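Local structure of alpha-L-arabinofuranosidase B (Aspergillus kawachii, 6SXT) at residues A[88-93]-A[99-104]; A[454-457]-A[463-466]; A[17-22]-A[162-167]; A[257-262]-A[266-271]. The protein hydrolyses terminal non-reducing alpha-L-arabinofuranosides from arabinoxylan, arabinan and arabinogalactan, pairing a retaining catalytic domain with an arabinose-binding domain. One frame throughout, in Å; residues are numbered along the deposited sequence.

How the interactions relate
From the N terminus, segment 17-22, on strand 15-20, meets 162-167 in interaction 3, closing a loop of 139 residues that joins two sheets of the catalytic domain. Interaction 1 is nested inside that loop and folds the connection between strands 86-87 and 105-106 back on itself. Interaction 4 follows in series and closes a much shorter turn between strands 250-257 and 273-276; it touches interaction 3 where Ala167 O lies 3.5 Å from Glu271 CB. Interaction 2 comes last, in the arabinose-binding domain, closing a turn after strand 451-455. Its nearest atoms are about 7 Å from interaction 1 but about 31 Å from interaction 4.

Interaction 1 of 4, residues A[88-93]-A[99-104]; sequences APPGGF and DGYDNL
In the catalytic domain of concanavalin-like fold, the loop between strands 86-87 and 105-106 doubles back on itself, and Tyr101 packs under the Pro89-Pro90 pair as it does so. The ring offers one face to both prolines: Pro89 CA stands 3.8 Å from the Tyr101 ring centroid and Pro90 CD stands 3.9 Å from the same centroid, two CH-pi contacts on the same side. They divide the ring between them, Pro89 over the CD2-CE2 side and Pro90 over the CD1-CE1 side. Tyr101 reaches them because its CG lies anti to its own carbonyl carbon (chi1 -83°), which swings the ring back alongside the proline backbone. Next to this stack sits the one hydrogen bond between the two segments, from Asp102 N to Ala88 O at 2.8 Å, with an almost straight N-H...O angle of 173°. It ties the two segments together beside the packed rings.

The carboxylate of Asp102 then turns along Ala88, with OD2 3.3 Å from Ala88 CB; the hydrogen bond of that oxygen goes to Asn282 ND2, beside the proton donor Asp281 in the chain. The side chains of Asp102 and Asp281 are about 9 Å apart, and Phe93, beyond the prolines, packs on Asp281 directly, so this loop borders the catalytic centre. At the other end Gly100 has a positive phi, which favours glycine, and the chain runs tight against Pro90 there: Gly100 O is 3.3 Å from Pro90 CB, and Asp99 O is 3.6 Å from Pro90 CG.

Interaction 2 of 4, residues A[454-457]-A[463-466]; sequences AASN and FDSK
Asp464 reaches across to the backbone of Ser456, whose N donates to Asp464 OD1 over 3.1 Å with an N-H...O angle of 162°. The approach is not in the carboxylate plane: the donor sits above it, 55° out. Both oxygens have further work. OD1 also forms a salt bridge with Arg443, and OD2 takes the backbone N of Gln461, so the carboxylate is held from several directions and its rotation is fixed. Ser456 OG lies 3.3 Å from Asp464 CG yet makes no bond to the carboxylate; it is turned between its backbone N and carbonyl carbon and bonds to Gly458 O instead.

This turn follows the second strand of the 444-448/451-455 hairpin in the beta-trefoil arabinose-binding domain. Phe463 sits in the tight rotamer between its backbone N and carbonyl carbon (chi1 47°), which brings the ring rim, not a face, to the strand: CD1 is 4.2 Å from Ala455 CB, while CE1 is 4.0 Å from Ala454 O. The same methyl, Ala455 CB, presses on Phe463 O at 3.2 Å. The ring stacks with Tyr453 and touches Phe403, a substrate-binding residue.

Farther along, the Asn457 side chain crosses that of Lys466 at about a right angle, Asn457 ND2 standing 3.8 Å from Lys466 CG. A water joins the Asn457 amide to the backbone of Lys466, accepting from Asn457 ND2 at 2.7 Å and donating to Lys466 O. Both side chains lead out of the domain: Asn457 OD1 bonds to Thr69 OG1, and the extended Lys466 ends in a salt bridge from NZ to Asp42 of the catalytic domain.

Interaction 3 of 4, residues A[17-22]-A[162-167]; sequences AAHSTT and FDYGNA
His19 and Tyr164 join two beta-sheets inside the concanavalin-like catalytic domain: His19 lies on strand 15-20 of the large antiparallel sheet, Tyr164 on strand 163-164 at the edge of a four-stranded one. Starting from His19 CB, which keeps 4.1 Å from Tyr164 OH, the side chain leaves its strand with CG anti to the carbonyl carbon (chi1 -62°), and His19 CG comes to 3.9 Å from Tyr164 OH. A chi2 of 121° turns the ND1 edge of the ring to the hydroxyl, and His19 ND1 and Tyr164 OH share a hydrogen bond of 2.8 Å. CE1 follows round the ring at 3.6 Å from the same hydroxyl. The last atom, NE2, leaves the tyrosine behind and bonds to the backbone oxygen of Asn83, so both ring nitrogens are engaged and the imidazole is fixed in its rotation.

Phe290, from strand 288-296, meets the Tyr164 ring and touches the His19 side chain, and Leu276 touches Tyr164 as well. The contact is buried. Asp163, next to Tyr164 in the chain, touches the bound inhibitor, while the Tyr164 side chain itself stays about 12 Å away. The two rings meet rim to rim, with their planes turned 84° apart and Tyr164 CZ lying in the imidazole plane.

Interaction 4 of 4, residues A[257-262]-A[266-271]; sequences GARPDY and NPMSKE
Arg259 and Met268 form the tight half of this contact. The methionine lies over one face of the guanidinium, its CG 3.4 Å from Arg259 CZ and above the centre of the group. A bend in the methionine chain at chi2 (-72°) then carries SD along the same group, to 3.6 Å from Arg259 NH1. The arginine has its own bend, at CB-CG (chi2 -84°), and runs extended from there, crossing the methionine at about a right angle. Both residues are buried, and the charged end is well anchored: NH1 makes a salt bridge with Glu180 and NH2 bonds to Gly235 O.

The outer half is looser and wetter. Asn266, exposed, meets only the aliphatic part of the arginine, Asn266 CB against Arg259 CG at 4.0 Å, although its amide plane lies just 20° from the guanidinium plane. A water fills in, accepting from Arg259 NE at 3.0 Å and lying 2.8 Å from Asn266 OD1, though it has more acceptors within reach than protons to give. A second water accepts from Lys270 NZ at 2.6 Å and, weakly, from Arg259 NH2. It stands between two positive groups whose nitrogens, Arg259 NH2 and Lys270 NZ, are 5.1 Å apart; NZ also bonds to the carbonyls of Gly141 and Glu143.

Met268 comes within about 7 Å of the side chain of the nucleophile Glu205. Glu180 begins strand 180-185, which pairs with strand 199-203, whose last residue is the substrate-binding Asp203. The arrangement thus fastens a surface loop of the concanavalin-like domain, between strands 250-257 and 273-276, to the sheet beside the active site.

Interaction 1 of 4, residues A[88-93]-A[99-104]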
loop_
_atom_site.group_PDB
_atom_site.type_symbol
_atom_site.label_atom_id
_atom_site.label_comp_id
_atom_site.label_asym_id
_atom_site.label_seq_id
_atom_site.Cartn_x
_atom_site.Cartn_y
_atom_site.Cartn_z
ATOM N N ALA A 88 9.891 -3.983 -8.671
ATOM C CA ALA A 88 9.832 -5.384 -9.065
ATOM C C ALA A 88 9.799 -5.456 -10.593
ATOM O O ALA A 88 9.084 -4.727 -11.297
ATOM C CB ALA A 88 8.667 -6.084 -8.479
ATOM N N PRO A 89 10.549 -6.451 -11.126
ATOM C CA PRO A 89 10.604 -6.643 -12.577
ATOM C C PRO A 89 9.480 -7.492 -13.123
ATOM O O PRO A 89 8.845 -8.279 -12.439
ATOM C CB PRO A 89 11.932 -7.403 -12.711
ATOM C CG PRO A 89 11.995 -8.276 -11.479
ATOM C CD PRO A 89 11.424 -7.361 -10.392
ATOM N N PRO A 90 9.296 -7.460 -14.462
ATOM C CA PRO A 90 8.359 -8.381 -15.077
ATOM C C PRO A 90 8.768 -9.834 -14.835
ATOM O O PRO A 90 9.961 -10.155 -14.712
ATOM C CB PRO A 90 8.487 -7.979 -16.576
ATOM C CG PRO A 90 9.852 -7.470 -16.704
ATOM C CD PRO A 90 10.080 -6.674 -15.419
ATOM N N GLY A 91 7.785 -10.711 -14.800
ATOM C CA GLY A 91 8.023 -12.147 -14.643
ATOM C C GLY A 91 7.034 -12.945 -15.474
ATOM O O GLY A 91 6.764 -12.558 -16.644
ATOM N N GLY A 92 6.413 -13.951 -14.877
ATOM C CA GLY A 92 5.308 -14.683 -15.512
ATOM C C GLY A 92 4.230 -13.743 -15.977
ATOM O O GLY A 92 3.673 -13.927 -17.075
ATOM N N PHE A 93 3.945 -12.688 -15.189
ATOM C CA PHE A 93 3.054 -11.587 -15.539
ATOM C C PHE A 93 3.861 -10.317 -15.674
ATOM O O PHE A 93 4.878 -10.094 -14.953
ATOM C CB PHE A 93 1.955 -11.428 -14.490
ATOM C CG PHE A 93 1.029 -12.604 -14.395
ATOM C CD1 PHE A 93 -0.093 -12.668 -15.208
ATOM C CD2 PHE A 93 1.282 -13.634 -13.517
ATOM C CE1 PHE A 93 -0.969 -13.734 -15.094
ATOM C CE2 PHE A 93 0.434 -14.733 -13.429
ATOM C CZ PHE A 93 -0.687 -14.777 -14.235
ATOM N N ASP A 99 8.487 -1.164 -19.410
ATOM C CA ASP A 99 9.133 -2.454 -19.720
ATOM C C ASP A 99 8.511 -3.581 -18.875
ATOM O O ASP A 99 9.179 -4.582 -18.704
ATOM C CB ASP A 99 10.639 -2.362 -19.520
ATOM C CG ASP A 99 11.303 -1.470 -20.562
ATOM O OD1 ASP A 99 10.705 -1.275 -21.620
ATOM O OD2 ASP A 99 12.328 -0.897 -20.242
ATOM N N GLY A 100 7.274 -3.432 -18.387
ATOM C CA GLY A 100 6.573 -4.459 -17.609
ATOM C C GLY A 100 7.049 -4.536 -16.162
ATOM O O GLY A 100 6.660 -5.500 -15.478
ATOM N N TYR A 101 7.851 -3.583 -15.716
ATOM C CA TYR A 101 8.114 -3.441 -14.257
ATOM C C TYR A 101 6.810 -3.091 -13.556
ATOM O O TYR A 101 5.806 -2.656 -14.148
ATOM C CB TYR A 101 9.165 -2.374 -13.947
ATOM C CG TYR A 101 10.558 -2.904 -14.076
ATOM C CD1 TYR A 101 11.122 -3.134 -15.332
ATOM C CD2 TYR A 101 11.346 -3.140 -12.960
ATOM C CE1 TYR A 101 12.397 -3.663 -15.438
ATOM C CE2 TYR A 101 12.610 -3.677 -13.058
ATOM C CZ TYR A 101 13.123 -3.961 -14.306
ATOM O OH TYR A 101 14.402 -4.440 -14.399
ATOM N N ASP A 102 6.814 -3.367 -12.248
ATOM C CA ASP A 102 5.681 -2.950 -11.410
ATOM C C ASP A 102 5.859 -1.502 -10.991
ATOM O O ASP A 102 6.928 -0.924 -11.127
ATOM C CB ASP A 102 5.616 -3.862 -10.202
ATOM C CG ASP A 102 5.301 -5.315 -10.499
ATOM O OD1 ASP A 102 4.789 -5.606 -11.607
ATOM O OD2 ASP A 102 5.633 -6.164 -9.656
ATOM N N ASN A 103 4.758 -0.879 -10.582
ATOM C CA ASN A 103 4.788 0.495 -10.077
ATOM C C ASN A 103 5.545 0.537 -8.720
ATOM O O ASN A 103 5.441 -0.424 -7.901
ATOM C CB ASN A 103 3.402 1.031 -9.817
ATOM C CG ASN A 103 2.528 1.175 -11.045
ATOM O OD1 ASN A 103 1.336 0.935 -10.944
ATOM N ND2 ASN A 103 3.097 1.611 -12.165
ATOM N N LEU A 104 6.191 1.669 -8.505
ATOM C CA LEU A 104 6.627 2.079 -7.147
ATOM C C LEU A 104 5.436 2.623 -6.364
ATOM O O LEU A 104 4.500 3.235 -6.916
ATOM C CB LEU A 104 7.724 3.121 -7.261
ATOM C CG LEU A 104 9.023 2.620 -7.893
ATOM C CD1 LEU A 104 9.924 3.798 -8.125
ATOM C CD2 LEU A 104 9.684 1.595 -7.050
#

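Interaction 2 of 4, residues A[454-457]-A[463-466]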
loop_
_atom_site.group_PDB
_atom_site.type_symbol
_atom_site.label_atom_id
_atom_site.label_comp_id
_atom_site.label_asym_id
_atom_site.label_seq_id
_atom_site.Cartn_x
_atom_site.Cartn_y
_atom_site.Cartn_z
ATOM N N ALA A 454 -7.358 10.565 -13.007
ATOM C CA ALA A 454 -6.520 10.297 -11.815
ATOM C C ALA A 454 -5.112 10.052 -12.366
ATOM O O ALA A 454 -4.832 8.966 -12.855
ATOM C CB ALA A 454 -7.087 9.130 -11.052
ATOM N N ALA A 455 -4.330 11.111 -12.417
ATOM C CA ALA A 455 -3.019 11.117 -13.110
ATOM C C ALA A 455 -1.886 11.081 -12.077
ATOM O O ALA A 455 -1.992 11.726 -11.014
ATOM C CB ALA A 455 -2.858 12.356 -13.946
ATOM N N SER A 456 -0.811 10.428 -12.489
ATOM C CA SER A 456 0.475 10.470 -11.770
ATOM C C SER A 456 1.380 11.529 -12.391
ATOM O O SER A 456 1.219 11.915 -13.552
ATOM C CB SER A 456 1.077 9.110 -11.680
ATOM O OG SER A 456 1.355 8.563 -12.972
ATOM N N ASN A 457 2.388 11.946 -11.622
ATOM C CA ASN A 457 3.402 12.940 -12.013
ATOM C C ASN A 457 4.451 12.198 -12.832
ATOM O O ASN A 457 5.442 11.725 -12.259
ATOM C CB ASN A 457 3.934 13.655 -10.779
ATOM C CG ASN A 457 4.840 14.850 -11.012
ATOM O OD1 ASN A 457 5.414 15.413 -10.050
ATOM N ND2 ASN A 457 4.889 15.293 -12.237
ATOM N N PHE A 463 -1.981 11.226 -20.078
ATOM C CA PHE A 463 -2.468 12.249 -19.129
ATOM C C PHE A 463 -1.643 12.231 -17.818
ATOM O O PHE A 463 -1.947 13.025 -16.943
ATOM C CB PHE A 463 -3.942 12.034 -18.803
ATOM C CG PHE A 463 -4.344 10.628 -18.464
ATOM C CD1 PHE A 463 -4.149 10.105 -17.185
ATOM C CD2 PHE A 463 -4.922 9.796 -19.420
ATOM C CE1 PHE A 463 -4.570 8.826 -16.892
ATOM C CE2 PHE A 463 -5.297 8.495 -19.129
ATOM C CZ PHE A 463 -5.151 8.004 -17.851
ATOM N N ASP A 464 -0.609 11.405 -17.755
ATOM C CA ASP A 464 0.391 11.462 -16.662
ATOM C C ASP A 464 1.524 12.392 -17.045
ATOM O O ASP A 464 2.565 12.409 -16.352
ATOM C CB ASP A 464 0.977 10.087 -16.352
ATOM C CG ASP A 464 0.011 9.000 -15.922
ATOM O OD1 ASP A 464 -1.035 9.333 -15.344
ATOM O OD2 ASP A 464 0.310 7.811 -16.206
ATOM N N SER A 465 1.357 13.244 -18.066
ATOM C CA SER A 465 2.429 14.200 -18.435
ATOM C C SER A 465 2.952 14.994 -17.244
ATOM O O SER A 465 2.201 15.620 -16.462
ATOM C CB SER A 465 1.969 15.130 -19.546
ATOM O OG SER A 465 2.990 16.048 -19.828
ATOM N N LYS A 466 4.282 15.110 -17.126
ATOM C CA LYS A 466 4.864 15.990 -16.111
ATOM C C LYS A 466 4.644 17.455 -16.422
ATOM O O LYS A 466 4.673 18.270 -15.513
ATOM C CB LYS A 466 6.364 15.704 -15.980
ATOM C CG LYS A 466 6.649 14.322 -15.422
ATOM C CD LYS A 466 8.076 14.274 -14.913
ATOM C CE LYS A 466 8.259 13.302 -13.785
ATOM N NZ LYS A 466 9.598 13.449 -13.219
HETATM O O HOH W 1 5.963 17.610 -13.125
#

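Interaction 3 of 4, residues A[17-22]-A[162-167]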
loop_
_atom_site.group_PDB
_atom_site.type_symbol
_atom_site.label_atom_id
_atom_site.label_comp_id
_atom_site.label_asym_id
_atom_site.label_seq_id
_atom_site.Cartn_x
_atom_site.Cartn_y
_atom_site.Cartn_z
ATOM N N ALA A 17 16.983 -10.352 6.544
ATOM C CA ALA A 17 16.460 -9.212 5.772
ATOM C C ALA A 17 15.544 -8.478 6.723
ATOM O O ALA A 17 14.734 -9.136 7.415
ATOM C CB ALA A 17 15.736 -9.694 4.542
ATOM N N ALA A 18 15.635 -7.166 6.765
ATOM C CA ALA A 18 14.873 -6.380 7.760
ATOM C C ALA A 18 14.457 -5.086 7.072
ATOM O O ALA A 18 15.326 -4.266 6.697
ATOM C CB ALA A 18 15.737 -6.109 8.973
ATOM N N HIS A 19 13.180 -4.915 6.863
ATOM C CA HIS A 19 12.656 -3.850 5.976
ATOM C C HIS A 19 11.610 -3.006 6.716
ATOM O O HIS A 19 10.624 -3.559 7.220
ATOM C CB HIS A 19 11.964 -4.490 4.807
ATOM C CG HIS A 19 12.846 -5.316 3.949
ATOM N ND1 HIS A 19 12.598 -6.664 3.730
ATOM C CD2 HIS A 19 13.947 -4.986 3.266
ATOM C CE1 HIS A 19 13.529 -7.136 2.923
ATOM N NE2 HIS A 19 14.374 -6.146 2.589
ATOM N N SER A 20 11.787 -1.696 6.767
ATOM C CA SER A 20 10.745 -0.822 7.342
ATOM C C SER A 20 10.954 0.592 6.864
ATOM O O SER A 20 12.092 1.080 6.883
ATOM C CB SER A 20 10.765 -0.815 8.879
ATOM O OG SER A 20 9.724 0.041 9.342
ATOM N N THR A 21 9.855 1.264 6.517
ATOM C CA THR A 21 9.867 2.697 6.233
ATOM C C THR A 21 9.505 3.492 7.473
ATOM O O THR A 21 9.592 4.715 7.417
ATOM C CB THR A 21 9.010 3.025 5.013
ATOM O OG1 THR A 21 7.672 2.584 5.308
ATOM C CG2 THR A 21 9.527 2.388 3.753
ATOM N N THR A 22 9.035 2.840 8.523
ATOM C CA THR A 22 8.604 3.531 9.748
ATOM C C THR A 22 9.706 3.630 10.792
ATOM O O THR A 22 9.719 4.633 11.516
ATOM C CB THR A 22 7.323 2.944 10.310
ATOM O OG1 THR A 22 7.635 1.620 10.722
ATOM C CG2 THR A 22 6.198 2.980 9.289
ATOM N N PHE A 162 -1.053 -10.356 -2.401
ATOM C CA PHE A 162 -0.337 -9.369 -1.546
ATOM C C PHE A 162 0.559 -10.168 -0.607
ATOM O O PHE A 162 0.110 -10.605 0.476
ATOM C CB PHE A 162 -1.310 -8.470 -0.775
ATOM C CG PHE A 162 -0.550 -7.417 -0.019
ATOM C CD1 PHE A 162 0.023 -6.385 -0.720
ATOM C CD2 PHE A 162 -0.309 -7.522 1.347
ATOM C CE1 PHE A 162 0.786 -5.416 -0.096
ATOM C CE2 PHE A 162 0.479 -6.562 1.982
ATOM C CZ PHE A 162 1.007 -5.524 1.260
ATOM N N ASP A 163 1.786 -10.399 -1.025
ATOM C CA ASP A 163 2.735 -11.280 -0.334
ATOM C C ASP A 163 3.929 -10.510 0.241
ATOM O O ASP A 163 4.334 -9.483 -0.288
ATOM C CB ASP A 163 3.301 -12.404 -1.181
ATOM C CG ASP A 163 2.341 -13.478 -1.608
ATOM O OD1 ASP A 163 1.158 -13.427 -1.252
ATOM O OD2 ASP A 163 2.833 -14.386 -2.398
ATOM N N TYR A 164 4.524 -11.078 1.274
ATOM C CA TYR A 164 5.855 -10.666 1.751
ATOM C C TYR A 164 6.587 -11.930 2.142
ATOM O O TYR A 164 6.114 -12.692 3.019
ATOM C CB TYR A 164 5.790 -9.719 2.954
ATOM C CG TYR A 164 7.137 -9.377 3.528
ATOM C CD1 TYR A 164 8.058 -8.656 2.786
ATOM C CD2 TYR A 164 7.550 -9.809 4.785
ATOM C CE1 TYR A 164 9.309 -8.330 3.279
ATOM C CE2 TYR A 164 8.786 -9.478 5.312
ATOM C CZ TYR A 164 9.687 -8.732 4.561
ATOM O OH TYR A 164 10.916 -8.446 5.095
ATOM N N GLY A 165 7.736 -12.183 1.505
ATOM C CA GLY A 165 8.592 -13.297 1.904
ATOM C C GLY A 165 9.332 -13.958 0.765
ATOM O O GLY A 165 9.733 -13.301 -0.187
ATOM N N ASN A 166 9.543 -15.266 0.892
ATOM C CA ASN A 166 10.530 -16.034 0.106
ATOM C C ASN A 166 9.901 -16.450 -1.225
ATOM O O ASN A 166 8.765 -16.986 -1.225
ATOM C CB ASN A 166 10.952 -17.260 0.912
ATOM C CG ASN A 166 12.281 -17.871 0.516
ATOM O OD1 ASN A 166 12.507 -18.091 -0.684
ATOM N ND2 ASN A 166 13.161 -18.100 1.475
ATOM N N ALA A 167 10.602 -16.205 -2.330
ATOM C CA ALA A 167 10.052 -16.487 -3.652
ATOM C C ALA A 167 11.124 -16.915 -4.653
ATOM O O ALA A 167 12.258 -17.107 -4.276
ATOM C CB ALA A 167 9.239 -15.342 -4.133
#

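Interaction 4 of 4, residues A[257-262]-A[266-271]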
loop_
_atom_site.group_PDB
_atom_site.type_symbol
_atom_site.label_atom_id
_atom_site.label_comp_id
_atom_site.label_asym_id
_atom_site.label_seq_id
_atom_site.Cartn_x
_atom_site.Cartn_y
_atom_site.Cartn_z
ATOM N N GLY A 257 2.047 -26.997 12.367
ATOM C CA GLY A 257 2.175 -28.432 12.171
ATOM C C GLY A 257 2.646 -28.760 10.800
ATOM O O GLY A 257 3.334 -27.956 10.179
ATOM N N ALA A 258 2.346 -29.984 10.373
ATOM C CA ALA A 258 2.944 -30.548 9.158
ATOM C C ALA A 258 2.638 -29.756 7.897
ATOM O O ALA A 258 1.593 -29.072 7.717
ATOM C CB ALA A 258 2.461 -31.981 9.036
ATOM N N ARG A 259 3.522 -29.892 6.887
ATOM C CA ARG A 259 3.203 -29.374 5.565
ATOM C C ARG A 259 1.923 -29.970 5.013
ATOM O O ARG A 259 1.581 -31.100 5.417
ATOM C CB ARG A 259 4.268 -29.627 4.483
ATOM C CG ARG A 259 5.613 -28.966 4.758
ATOM C CD ARG A 259 5.665 -27.505 4.317
ATOM N NE ARG A 259 6.879 -26.923 4.875
ATOM C CZ ARG A 259 7.124 -25.594 4.914
ATOM N NH1 ARG A 259 6.285 -24.733 4.389
ATOM N NH2 ARG A 259 8.223 -25.214 5.477
ATOM N N PRO A 260 1.186 -29.230 4.164
ATOM C CA PRO A 260 -0.033 -29.719 3.548
ATOM C C PRO A 260 0.329 -31.020 2.807
ATOM O O PRO A 260 1.351 -31.029 2.144
ATOM C CB PRO A 260 -0.466 -28.644 2.580
ATOM C CG PRO A 260 0.158 -27.350 3.143
ATOM C CD PRO A 260 1.448 -27.827 3.718
ATOM N N ASP A 261 -0.485 -32.057 2.980
ATOM C CA ASP A 261 -0.180 -33.408 2.432
ATOM C C ASP A 261 -0.639 -33.386 0.958
ATOM O O ASP A 261 -1.609 -34.079 0.581
ATOM C CB ASP A 261 -0.791 -34.497 3.337
ATOM C CG ASP A 261 -0.169 -34.718 4.743
ATOM O OD1 ASP A 261 1.057 -34.648 4.914
ATOM O OD2 ASP A 261 -0.927 -34.985 5.702
ATOM N N TYR A 262 -0.017 -32.567 0.106
ATOM C CA TYR A 262 -0.256 -32.463 -1.360
ATOM C C TYR A 262 1.115 -32.446 -2.048
ATOM O O TYR A 262 2.094 -32.031 -1.424
ATOM C CB TYR A 262 -1.039 -31.228 -1.775
ATOM C CG TYR A 262 -2.364 -31.090 -1.071
ATOM C CD1 TYR A 262 -2.429 -30.475 0.166
ATOM C CD2 TYR A 262 -3.539 -31.608 -1.600
ATOM C CE1 TYR A 262 -3.603 -30.406 0.880
ATOM C CE2 TYR A 262 -4.730 -31.550 -0.898
ATOM C CZ TYR A 262 -4.760 -30.929 0.342
ATOM O OH TYR A 262 -5.901 -30.822 1.067
ATOM N N ASN A 266 6.565 -30.941 0.470
ATOM C CA ASN A 266 7.502 -31.459 1.450
ATOM C C ASN A 266 8.419 -32.449 0.746
ATOM O O ASN A 266 7.875 -33.372 0.149
ATOM C CB ASN A 266 6.801 -32.150 2.621
ATOM C CG ASN A 266 7.739 -32.554 3.699
ATOM O OD1 ASN A 266 8.550 -31.774 4.198
ATOM N ND2 ASN A 266 7.651 -33.826 4.109
ATOM N N PRO A 267 9.750 -32.264 0.784
ATOM C CA PRO A 267 10.380 -31.043 1.290
ATOM C C PRO A 267 10.029 -29.848 0.388
ATOM O O PRO A 267 9.557 -29.936 -0.743
ATOM C CB PRO A 267 11.891 -31.291 1.212
ATOM C CG PRO A 267 12.000 -32.330 0.118
ATOM C CD PRO A 267 10.777 -33.200 0.283
ATOM N N MET A 268 10.271 -28.640 0.937
ATOM C CA MET A 268 10.124 -27.394 0.153
ATOM C C MET A 268 11.348 -27.203 -0.745
ATOM O O MET A 268 12.412 -27.836 -0.446
ATOM C CB MET A 268 9.988 -26.172 1.100
ATOM C CG MET A 268 8.712 -26.208 1.934
ATOM S SD MET A 268 7.213 -25.913 1.114
ATOM C CE MET A 268 7.370 -24.129 0.829
ATOM N N SER A 269 11.195 -26.307 -1.717
ATOM C CA SER A 269 12.208 -25.937 -2.734
ATOM C C SER A 269 12.397 -24.409 -2.754
ATOM O O SER A 269 12.256 -23.804 -3.812
ATOM C CB SER A 269 11.775 -26.432 -4.068
ATOM O OG SER A 269 11.651 -27.837 -4.004
ATOM N N LYS A 270 12.622 -23.808 -1.589
ATOM C CA LYS A 270 12.659 -22.324 -1.577
ATOM C C LYS A 270 13.878 -21.832 -2.352
ATOM O O LYS A 270 14.953 -22.523 -2.326
ATOM C CB LYS A 270 12.679 -21.833 -0.149
ATOM C CG LYS A 270 11.412 -22.246 0.587
ATOM C CD LYS A 270 11.364 -21.654 1.945
ATOM C CE LYS A 270 12.511 -22.007 2.808
ATOM N NZ LYS A 270 12.411 -23.455 3.190
ATOM N N GLU A 271 13.743 -20.668 -2.974
ATOM C CA GLU A 271 14.810 -20.134 -3.852
ATOM C C GLU A 271 15.526 -18.936 -3.216
ATOM O O GLU A 271 16.583 -18.556 -3.735
ATOM C CB GLU A 271 14.201 -19.818 -5.200
ATOM C CG GLU A 271 13.564 -21.053 -5.852
ATOM C CD GLU A 271 13.243 -20.895 -7.321
ATOM O OE1 GLU A 271 13.561 -19.839 -7.902
ATOM O OE2 GLU A 271 12.563 -21.811 -7.874
HETATM O O HOH W 2 10.760 -23.153 5.197
HETATM O O HOH W 3 9.018 -29.003 4.481
#